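Local coordinates for protein Cow rumen GH26 endo-mannanase (Metagenome, PDB 6UEH) that probably hydrolyses internal beta-1,4-mannosidic linkages of mannans such as galactomannan, as a ruminal family 26 endo-mannanase, at residues Phe269-Cys274 with Gly330-Lys335; Glu339-Leu344 with Trp373-Glu378; Lys347-Tyr352 with Leu357-Asn362. All coordinates share one frame; numbering follows the deposited sequence.

In the fold
All three contacts lie in the glycosyl hydrolase family 26 TIM barrel, strung along helix 334-351: interaction 1 on the turn leading into it, interaction 2 at its middle, interaction 3 near its end. The centres of interactions 1 and 2 lie about 13 Å apart, those of 2 and 3 about 10 Å, and those of 1 and 3 about 19 Å. Interaction 1 closes along the chain before the other two open, whereas interaction 3 falls between the two segments of interaction 2. One barrel helix is thus fastened to loops at its start and middle and to core strand 357-362 at its end. Gln361 on this strand reaches Ala375, tying interaction 3 to interaction 2.

Interaction 1: Phe269-Cys274 with Gly330-Lys335; sequences FKTADC and GKAGAK
Two first torsions set up the meeting of Thr271 with the 330-333 turn: chi1 of -68° at Thr271 puts OG1 opposite the carbonyl carbon and CG2 opposite the backbone N, while chi1 of -170° at Lys331 sends an extended chain past the threonine. Thr271 OG1 lies 3.7 Å from Lys331 CB, so the hydroxyl borders the aliphatic root of the lysine. The other branch, Thr271 CG2, packs on the methyl Ala332 CB at 4.0 Å. The same methyl also meets Ala272 CB at 4.3 Å, and the CA atoms of this alanine pair are the nearest across the two segments, 6.1 Å apart. The backbone brings Lys331 and Ala332 into position through a type I beta turn, with Gly333 N bonded to Gly330 O at 3.2 Å. Gly333 then serves as N-cap of helix 334-351; with phi at 101°, a CB there would collide with the carbonyl oxygen of Ala332. Both segments belong to loops that follow strands of the TIM barrel and lead into helices 280-301 and 334-351. The strongest polar partners lie outside the segments: Thr271 OG1 is hydrogen-bonded to Trp328 O and Lys331 NZ to Thr265 O. Lys331 NZ also donates to a water at 2.9 Å, and that water donates to Phe269 O at 2.8 Å. Direct contact is thus van der Waals packing, mainly of methyl and methylene groups with the threonine hydroxyl at the border, while the ammonium reaches the 269-274 loop through water, its two acceptors probably stabilising the charge.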
loop_
_atom_site.group_PDB
_atom_site.type_symbol
_atom_site.label_atom_id
_atom_site.label_comp_id
_atom_site.label_asym_id
_atom_site.label_seq_id
_atom_site.Cartn_x
_atom_site.Cartn_y
_atom_site.Cartn_z
ATOM N N PHE A 269 13.556 0.677 -25.719
ATOM C CA PHE A 269 13.531 -0.668 -25.151
ATOM C C PHE A 269 12.095 -1.190 -25.131
ATOM O O PHE A 269 11.222 -0.597 -24.498
ATOM C CB PHE A 269 14.129 -0.639 -23.736
ATOM C CG PHE A 269 14.279 -1.990 -23.087
ATOM C CD1 PHE A 269 13.232 -2.560 -22.380
ATOM C CD2 PHE A 269 15.490 -2.663 -23.136
ATOM C CE1 PHE A 269 13.377 -3.792 -21.759
ATOM C CE2 PHE A 269 15.645 -3.895 -22.517
ATOM C CZ PHE A 269 14.588 -4.460 -21.829
ATOM N N LYS A 270 11.849 -2.286 -25.844
ATOM C CA LYS A 270 10.516 -2.881 -25.883
ATOM C C LYS A 270 10.276 -3.730 -24.638
ATOM O O LYS A 270 10.800 -4.838 -24.521
ATOM C CB LYS A 270 10.335 -3.723 -27.149
ATOM C CG LYS A 270 10.319 -2.908 -28.434
ATOM C CD LYS A 270 10.005 -3.780 -29.642
ATOM C CE LYS A 270 9.976 -2.960 -30.923
ATOM N NZ LYS A 270 11.274 -2.272 -31.173
ATOM N N THR A 271 9.482 -3.196 -23.715
ATOM C CA THR A 271 9.261 -3.824 -22.413
ATOM C C THR A 271 8.795 -5.277 -22.517
ATOM O O THR A 271 9.326 -6.156 -21.838
ATOM C CB THR A 271 8.232 -3.026 -21.585
ATOM O OG1 THR A 271 8.792 -1.759 -21.223
ATOM C CG2 THR A 271 7.853 -3.783 -20.320
ATOM N N ALA A 272 7.814 -5.524 -23.378
ATOM C CA ALA A 272 7.236 -6.858 -23.519
ATOM C C ALA A 272 8.259 -7.887 -24.002
ATOM O O ALA A 272 8.122 -9.079 -23.732
ATOM C CB ALA A 272 6.044 -6.819 -24.466
ATOM N N ASP A 273 9.288 -7.429 -24.707
ATOM C CA ASP A 273 10.262 -8.343 -25.294
ATOM C C ASP A 273 11.335 -8.804 -24.312
ATOM O O ASP A 273 12.093 -9.726 -24.615
ATOM C CB ASP A 273 10.931 -7.701 -26.513
ATOM C CG ASP A 273 10.043 -7.720 -27.739
ATOM O OD1 ASP A 273 9.049 -8.474 -27.734
ATOM O OD2 ASP A 273 10.339 -6.991 -28.710
ATOM N N CYS A 274 11.399 -8.186 -23.135
ATOM C CA CYS A 274 12.448 -8.534 -22.179
ATOM C C CYS A 274 12.283 -9.966 -21.668
ATOM O O CYS A 274 13.222 -10.549 -21.134
ATOM C CB CYS A 274 12.472 -7.551 -21.004
ATOM S SG CYS A 274 11.164 -7.771 -19.781
ATOM N N GLY A 330 6.351 -1.310 -16.390
ATOM C CA GLY A 330 4.900 -1.215 -16.376
ATOM C C GLY A 330 4.343 -0.647 -17.669
ATOM O O GLY A 330 3.130 -0.522 -17.842
ATOM N N LYS A 331 5.250 -0.315 -18.581
ATOM C CA LYS A 331 4.920 0.382 -19.819
ATOM C C LYS A 331 4.028 -0.430 -20.758
ATOM O O LYS A 331 3.281 0.135 -21.554
ATOM C CB LYS A 331 6.215 0.767 -20.540
ATOM C CG LYS A 331 6.054 1.707 -21.716
ATOM C CD LYS A 331 7.419 2.046 -22.293
ATOM C CE LYS A 331 7.316 3.000 -23.471
ATOM N NZ LYS A 331 8.666 3.339 -23.994
ATOM N N ALA A 332 4.110 -1.753 -20.662
ATOM C CA ALA A 332 3.369 -2.630 -21.565
ATOM C C ALA A 332 2.059 -3.132 -20.958
ATOM O O ALA A 332 1.383 -3.978 -21.542
ATOM C CB ALA A 332 4.237 -3.807 -21.977
ATOM N N GLY A 333 1.703 -2.614 -19.787
ATOM C CA GLY A 333 0.438 -2.964 -19.166
ATOM C C GLY A 333 0.543 -3.996 -18.058
ATOM O O GLY A 333 1.601 -4.586 -17.837
ATOM N N ALA A 334 -0.573 -4.219 -17.369
ATOM C CA ALA A 334 -0.610 -5.091 -16.200
ATOM C C ALA A 334 -0.284 -6.545 -16.532
ATOM O O ALA A 334 0.506 -7.178 -15.837
ATOM C CB ALA A 334 -1.975 -5.000 -15.526
ATOM N N LYS A 335 -0.892 -7.069 -17.593
ATOM C CA LYS A 335 -0.705 -8.469 -17.961
ATOM C C LYS A 335 0.758 -8.778 -18.271
ATOM O O LYS A 335 1.314 -9.758 -17.771
ATOM C CB LYS A 335 -1.579 -8.831 -19.161
ATOM C CG LYS A 335 -1.457 -10.287 -19.591
ATOM C CD LYS A 335 -2.249 -10.563 -20.858
ATOM C CE LYS A 335 -2.121 -12.019 -21.284
ATOM N NZ LYS A 335 -0.706 -12.406 -21.557
HETATM O O HOH W 1 9.076 0.838 -25.456
#

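Interaction 2: Glu339-Leu344 with Trp373-Glu378; sequences EIWKYL and WYAGDE
Trp341 and Lys342, consecutive residues in the middle of helix 334-351, both meet Ala375 in the loop that follows strand 357-362 of the TIM barrel. The evidence for the first contact is a close approach: Trp341 CD1 lies 3.4 Å from Ala375 CB, with the methyl coming obliquely to the five-membered part of the indole. A chi1 of 177° carries the ring out from the helix toward the loop, and Trp341 NE1 is hydrogen-bonded to Tyr379 O, which would limit rotation of the indole. Gln361 of strand 357-362 packs against the same ring and binds the amide Ala375 N through OE1, so it probably holds both partners in place. Next along the helix, Lys342 starts off to one side of the loop, but its extended chain brings CE to 3.6 Å from Ala375 O. Its ammonium is 4.7 Å from the nearer carboxylate oxygen, Glu378 OE2, too far for direct contact between the charges. A single water fills the link: it accepts from Lys342 NZ at 3.2 Å and donates to Ala375 O at 2.7 Å and to Glu378 OE2. The opposite charges would probably still attract across it. Within the loop, Gly376 takes a phi of 106° and psi of 158°, angles where a beta carbon would run into the Ala375 carbonyl oxygen. In the same loop, Gly376 N sits 3.5 Å above the centre of the Tyr374 ring, and Tyr374 OH donates to the anti lone pair of Asp377 OD1 at 2.6 Å.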
loop_
_atom_site.group_PDB
_atom_site.type_symbol
_atom_site.label_atom_id
_atom_site.label_comp_id
_atom_site.label_asym_id
_atom_site.label_seq_id
_atom_site.Cartn_x
_atom_site.Cartn_y
_atom_site.Cartn_z
ATOM N N GLU A 339 3.737 -11.042 -16.016
ATOM C CA GLU A 339 4.582 -12.042 -16.662
ATOM C C GLU A 339 6.063 -11.756 -16.403
ATOM O O GLU A 339 6.853 -12.676 -16.204
ATOM C CB GLU A 339 4.298 -12.097 -18.165
ATOM C CG GLU A 339 2.887 -12.571 -18.505
ATOM C CD GLU A 339 2.608 -12.583 -19.999
ATOM O OE1 GLU A 339 1.419 -12.619 -20.382
ATOM O OE2 GLU A 339 3.575 -12.561 -20.790
ATOM N N ILE A 340 6.429 -10.478 -16.391
ATOM C CA ILE A 340 7.804 -10.080 -16.101
ATOM C C ILE A 340 8.172 -10.410 -14.655
ATOM O O ILE A 340 9.264 -10.911 -14.387
ATOM C CB ILE A 340 8.026 -8.576 -16.362
ATOM C CG1 ILE A 340 7.828 -8.265 -17.848
ATOM C CG2 ILE A 340 9.417 -8.150 -15.909
ATOM C CD1 ILE A 340 7.998 -6.802 -18.198
ATOM N N TRP A 341 7.254 -10.137 -13.728
ATOM C CA TRP A 341 7.458 -10.480 -12.322
ATOM C C TRP A 341 7.683 -11.977 -12.145
ATOM O O TRP A 341 8.605 -12.402 -11.444
ATOM C CB TRP A 341 6.264 -10.034 -11.471
ATOM C CG TRP A 341 6.376 -10.421 -10.018
ATOM C CD1 TRP A 341 6.063 -11.631 -9.461
ATOM C CD2 TRP A 341 6.828 -9.592 -8.940
ATOM N NE1 TRP A 341 6.292 -11.603 -8.106
ATOM C CE2 TRP A 341 6.764 -10.364 -7.759
ATOM C CE3 TRP A 341 7.281 -8.271 -8.856
ATOM C CZ2 TRP A 341 7.135 -9.859 -6.514
ATOM C CZ3 TRP A 341 7.650 -7.771 -7.616
ATOM C CH2 TRP A 341 7.576 -8.564 -6.464
ATOM N N LYS A 342 6.827 -12.774 -12.776
ATOM C CA LYS A 342 6.946 -14.225 -12.702
ATOM C C LYS A 342 8.266 -14.693 -13.306
ATOM O O LYS A 342 8.891 -15.624 -12.798
ATOM C CB LYS A 342 5.766 -14.900 -13.405
ATOM C CG LYS A 342 4.431 -14.686 -12.704
ATOM C CD LYS A 342 3.310 -15.439 -13.402
ATOM C CE LYS A 342 1.987 -15.249 -12.679
ATOM N NZ LYS A 342 0.872 -15.956 -13.369
ATOM N N TYR A 343 8.688 -14.036 -14.382
ATOM C CA TYR A 343 9.965 -14.336 -15.025
ATOM C C TYR A 343 11.117 -14.159 -14.043
ATOM O O TYR A 343 11.953 -15.048 -13.888
ATOM C CB TYR A 343 10.170 -13.440 -16.253
ATOM C CG TYR A 343 11.420 -13.737 -17.058
ATOM C CD1 TYR A 343 12.645 -13.174 -16.717
ATOM C CD2 TYR A 343 11.370 -14.566 -18.171
ATOM C CE1 TYR A 343 13.785 -13.439 -17.457
ATOM C CE2 TYR A 343 12.504 -14.834 -18.917
ATOM C CZ TYR A 343 13.710 -14.268 -18.555
ATOM O OH TYR A 343 14.840 -14.536 -19.295
ATOM N N LEU A 344 11.151 -13.006 -13.380
ATOM C CA LEU A 344 12.204 -12.699 -12.417
ATOM C C LEU A 344 12.167 -13.659 -11.232
ATOM O O LEU A 344 13.204 -14.156 -10.791
ATOM C CB LEU A 344 12.077 -11.255 -11.926
ATOM C CG LEU A 344 13.085 -10.814 -10.860
ATOM C CD1 LEU A 344 14.517 -10.913 -11.383
ATOM C CD2 LEU A 344 12.781 -9.402 -10.383
ATOM N N TRP A 373 -2.447 -5.839 -11.411
ATOM C CA TRP A 373 -0.993 -5.744 -11.320
ATOM C C TRP A 373 -0.437 -6.667 -10.235
ATOM O O TRP A 373 0.760 -6.645 -9.946
ATOM C CB TRP A 373 -0.566 -4.300 -11.044
ATOM C CG TRP A 373 -0.950 -3.344 -12.129
ATOM C CD1 TRP A 373 -2.163 -2.742 -12.302
ATOM C CD2 TRP A 373 -0.112 -2.871 -13.190
ATOM N NE1 TRP A 373 -2.133 -1.927 -13.407
ATOM C CE2 TRP A 373 -0.886 -1.988 -13.970
ATOM C CE3 TRP A 373 1.217 -3.108 -13.555
ATOM C CZ2 TRP A 373 -0.373 -1.343 -15.095
ATOM C CZ3 TRP A 373 1.723 -2.467 -14.673
ATOM C CH2 TRP A 373 0.929 -1.594 -15.429
ATOM N N TYR A 374 -1.311 -7.471 -9.638
ATOM C CA TYR A 374 -0.911 -8.429 -8.610
ATOM C C TYR A 374 -0.520 -9.761 -9.246
ATOM O O TYR A 374 -1.274 -10.320 -10.041
ATOM C CB TYR A 374 -2.041 -8.621 -7.595
ATOM C CG TYR A 374 -1.747 -9.610 -6.487
ATOM C CD1 TYR A 374 -0.602 -9.494 -5.707
ATOM C CD2 TYR A 374 -2.633 -10.641 -6.202
ATOM C CE1 TYR A 374 -0.339 -10.390 -4.687
ATOM C CE2 TYR A 374 -2.379 -11.541 -5.184
ATOM C CZ TYR A 374 -1.233 -11.411 -4.429
ATOM O OH TYR A 374 -0.981 -12.306 -3.414
ATOM N N ALA A 375 0.660 -10.263 -8.898
ATOM C CA ALA A 375 1.201 -11.459 -9.537
ATOM C C ALA A 375 0.635 -12.760 -8.966
ATOM O O ALA A 375 0.901 -13.838 -9.498
ATOM C CB ALA A 375 2.711 -11.465 -9.429
ATOM N N GLY A 376 -0.133 -12.667 -7.886
ATOM C CA GLY A 376 -0.772 -13.842 -7.316
ATOM C C GLY A 376 -0.127 -14.331 -6.032
ATOM O O GLY A 376 1.044 -14.059 -5.770
ATOM N N ASP A 377 -0.897 -15.074 -5.240
ATOM C CA ASP A 377 -0.458 -15.534 -3.922
ATOM C C ASP A 377 0.802 -16.391 -3.962
ATOM O O ASP A 377 1.564 -16.426 -2.997
ATOM C CB ASP A 377 -1.574 -16.327 -3.236
ATOM C CG ASP A 377 -2.761 -15.465 -2.862
ATOM O OD1 ASP A 377 -2.611 -14.225 -2.819
ATOM O OD2 ASP A 377 -3.843 -16.030 -2.601
ATOM N N GLU A 378 1.016 -17.088 -5.073
ATOM C CA GLU A 378 2.127 -18.025 -5.170
ATOM C C GLU A 378 3.425 -17.350 -5.625
ATOM O O GLU A 378 4.472 -17.992 -5.690
ATOM C CB GLU A 378 1.758 -19.181 -6.110
ATOM C CG GLU A 378 1.650 -18.818 -7.591
ATOM C CD GLU A 378 0.352 -18.101 -7.966
ATOM O OE1 GLU A 378 -0.450 -17.772 -7.066
ATOM O OE2 GLU A 378 0.131 -17.871 -9.174
HETATM O O HOH W 2 -0.739 -15.562 -10.665
#

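Interaction 3: Lys347-Tyr352 with Leu357-Asn362; sequences KLTNEY and LIWEQN
The last turns of helix 334-351 run roughly antiparallel to strand 357-362, the local axes of residues 347-351 and 357-362 standing 11.7 Å apart at closest approach with 149° between their directions. That spacing is bridged wholly by apolar side-chain atoms of Leu348, Thr349, Leu357 and Trp359. On the helix side Leu348 carries most of it: its CD1 meets Trp359 CH2 at 3.6 Å and Leu357 CD1 at 3.9 Å, so one methyl touches two strand residues, two positions apart, that face the same side of the sheet. The leucine comes to the indole obliquely, with CB also 4.1 Å from Trp359 CZ2, whereas the two leucine side chains meet at about a right angle. Trp359 reaches the helix through chi1 of -64°, which turns its six-membered ring outward from the strand. Thr349 adds a looser contact, CG2 to Trp359 CZ2 at 4.2 Å, while its OG1 bonds back to Tyr345 O within the helix and so presents the methyl to the ring. An alanine in place of Trp359 would remove the indole, which is likely to open a gap beside Leu348 CD1 and Thr349 CG2. Leu348 and Thr349 sit in a wider pi-type turn at 347-351, with Tyr352 N bonded to Lys347 O at 3.1 Å. This is the second half of the beta-alpha-beta crossover from strand 306-309 through helix 334-351 to strand 357-362; Leu348 also touches Leu296 of helix 280-301 and Phe308 of the adjacent strand 306-309, and Tyr345 of the same helix meets the Trp359 ring.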
loop_
_atom_site.group_PDB
_atom_site.type_symbol
_atom_site.label_atom_id
_atom_site.label_comp_id
_atom_site.label_asym_id
_atom_site.label_seq_id
_atom_site.Cartn_x
_atom_site.Cartn_y
_atom_site.Cartn_z
ATOM N N LYS A 347 13.397 -17.038 -12.396
ATOM C CA LYS A 347 14.827 -16.971 -12.685
ATOM C C LYS A 347 15.671 -16.990 -11.413
ATOM O O LYS A 347 16.637 -17.745 -11.319
ATOM C CB LYS A 347 15.155 -15.721 -13.503
ATOM C CG LYS A 347 15.100 -15.925 -15.010
ATOM C CD LYS A 347 16.183 -16.888 -15.474
ATOM C CE LYS A 347 16.214 -17.009 -16.994
ATOM N NZ LYS A 347 14.967 -17.606 -17.551
ATOM N N LEU A 348 15.302 -16.165 -10.437
ATOM C CA LEU A 348 16.078 -16.057 -9.202
ATOM C C LEU A 348 15.978 -17.312 -8.337
ATOM O O LEU A 348 16.979 -17.761 -7.776
ATOM C CB LEU A 348 15.635 -14.836 -8.388
ATOM C CG LEU A 348 15.976 -13.451 -8.950
ATOM C CD1 LEU A 348 15.750 -12.373 -7.896
ATOM C CD2 LEU A 348 17.408 -13.401 -9.472
ATOM N N THR A 349 14.778 -17.878 -8.231
ATOM C CA THR A 349 14.566 -19.019 -7.341
ATOM C C THR A 349 15.015 -20.340 -7.959
ATOM O O THR A 349 15.550 -21.200 -7.263
ATOM C CB THR A 349 13.083 -19.153 -6.918
ATOM O OG1 THR A 349 12.258 -19.353 -8.074
ATOM C CG2 THR A 349 12.624 -17.909 -6.167
ATOM N N ASN A 350 14.804 -20.506 -9.259
ATOM C CA ASN A 350 15.133 -21.769 -9.909
ATOM C C ASN A 350 16.537 -21.789 -10.506
ATOM O O ASN A 350 17.361 -22.623 -10.136
ATOM C CB ASN A 350 14.104 -22.092 -10.994
ATOM C CG ASN A 350 12.722 -22.345 -10.424
ATOM O OD1 ASN A 350 12.577 -22.998 -9.392
ATOM N ND2 ASN A 350 11.698 -21.826 -11.092
ATOM N N GLU A 351 16.807 -20.869 -11.426
ATOM C CA GLU A 351 18.084 -20.860 -12.130
ATOM C C GLU A 351 19.239 -20.429 -11.226
ATOM O O GLU A 351 20.342 -20.967 -11.322
ATOM C CB GLU A 351 18.004 -19.950 -13.358
ATOM C CG GLU A 351 19.277 -19.912 -14.187
ATOM C CD GLU A 351 19.014 -19.563 -15.639
ATOM O OE1 GLU A 351 18.352 -20.369 -16.331
ATOM O OE2 GLU A 351 19.465 -18.487 -16.087
ATOM N N TYR A 352 18.986 -19.470 -10.340
ATOM C CA TYR A 352 20.040 -18.958 -9.468
ATOM C C TYR A 352 19.944 -19.502 -8.044
ATOM O O TYR A 352 20.777 -19.179 -7.197
ATOM C CB TYR A 352 20.019 -17.431 -9.454
ATOM C CG TYR A 352 20.511 -16.826 -10.749
ATOM C CD1 TYR A 352 21.870 -16.757 -11.030
ATOM C CD2 TYR A 352 19.621 -16.339 -11.697
ATOM C CE1 TYR A 352 22.330 -16.213 -12.217
ATOM C CE2 TYR A 352 20.072 -15.792 -12.888
ATOM C CZ TYR A 352 21.426 -15.732 -13.141
ATOM O OH TYR A 352 21.881 -15.187 -14.322
ATOM N N LEU A 357 14.792 -14.628 -0.026
ATOM C CA LEU A 357 14.071 -13.405 -0.351
ATOM C C LEU A 357 12.623 -13.427 0.117
ATOM O O LEU A 357 11.928 -14.434 -0.015
ATOM C CB LEU A 357 14.109 -13.158 -1.859
ATOM C CG LEU A 357 15.488 -13.194 -2.518
ATOM C CD1 LEU A 357 15.364 -13.003 -4.025
ATOM C CD2 LEU A 357 16.404 -12.139 -1.904
ATOM N N ILE A 358 12.185 -12.301 0.669
ATOM C CA ILE A 358 10.776 -12.074 0.953
ATOM C C ILE A 358 10.240 -11.136 -0.119
ATOM O O ILE A 358 10.550 -9.945 -0.126
ATOM C CB ILE A 358 10.556 -11.474 2.355
ATOM C CG1 ILE A 358 11.115 -12.417 3.426
ATOM C CG2 ILE A 358 9.077 -11.205 2.597
ATOM C CD1 ILE A 358 10.912 -11.927 4.842
ATOM N N TRP A 359 9.453 -11.682 -1.038
ATOM C CA TRP A 359 9.039 -10.942 -2.223
ATOM C C TRP A 359 7.914 -9.954 -1.924
ATOM O O TRP A 359 6.777 -10.350 -1.661
ATOM C CB TRP A 359 8.611 -11.914 -3.325
ATOM C CG TRP A 359 9.730 -12.783 -3.819
ATOM C CD1 TRP A 359 10.220 -13.912 -3.226
ATOM C CD2 TRP A 359 10.499 -12.590 -5.011
ATOM N NE1 TRP A 359 11.248 -14.433 -3.976
ATOM C CE2 TRP A 359 11.438 -13.639 -5.078
ATOM C CE3 TRP A 359 10.483 -11.632 -6.030
ATOM C CZ2 TRP A 359 12.352 -13.757 -6.122
ATOM C CZ3 TRP A 359 11.393 -11.750 -7.065
ATOM C CH2 TRP A 359 12.314 -12.805 -7.102
ATOM N N GLU A 360 8.241 -8.666 -1.969
ATOM C CA GLU A 360 7.251 -7.619 -1.748
ATOM C C GLU A 360 6.886 -6.936 -3.057
ATOM O O GLU A 360 7.750 -6.395 -3.752
ATOM C CB GLU A 360 7.760 -6.579 -0.746
ATOM C CG GLU A 360 6.759 -5.465 -0.469
ATOM C CD GLU A 360 7.185 -4.557 0.668
ATOM O OE1 GLU A 360 8.405 -4.389 0.877
ATOM O OE2 GLU A 360 6.298 -4.013 1.358
ATOM N N GLN A 361 5.603 -6.969 -3.392
ATOM C CA GLN A 361 5.125 -6.333 -4.609
ATOM C C GLN A 361 4.258 -5.126 -4.279
ATOM O O GLN A 361 3.364 -5.205 -3.433
ATOM C CB GLN A 361 4.341 -7.330 -5.465
ATOM C CG GLN A 361 3.864 -6.758 -6.791
ATOM C CD GLN A 361 3.213 -7.802 -7.673
ATOM O OE1 GLN A 361 2.239 -8.448 -7.279
ATOM N NE2 GLN A 361 3.754 -7.981 -8.873
ATOM N N ASN A 362 4.534 -4.007 -4.940
ATOM C CA ASN A 362 3.704 -2.824 -4.789
ATOM C C ASN A 362 2.345 -3.018 -5.447
ATOM O O ASN A 362 2.231 -3.664 -6.488
ATOM C CB ASN A 362 4.394 -1.591 -5.386
ATOM C CG ASN A 362 5.299 -0.882 -4.391
ATOM O OD1 ASN A 362 6.503 -0.769 -4.606
ATOM N ND2 ASN A 362 4.717 -0.388 -3.308
#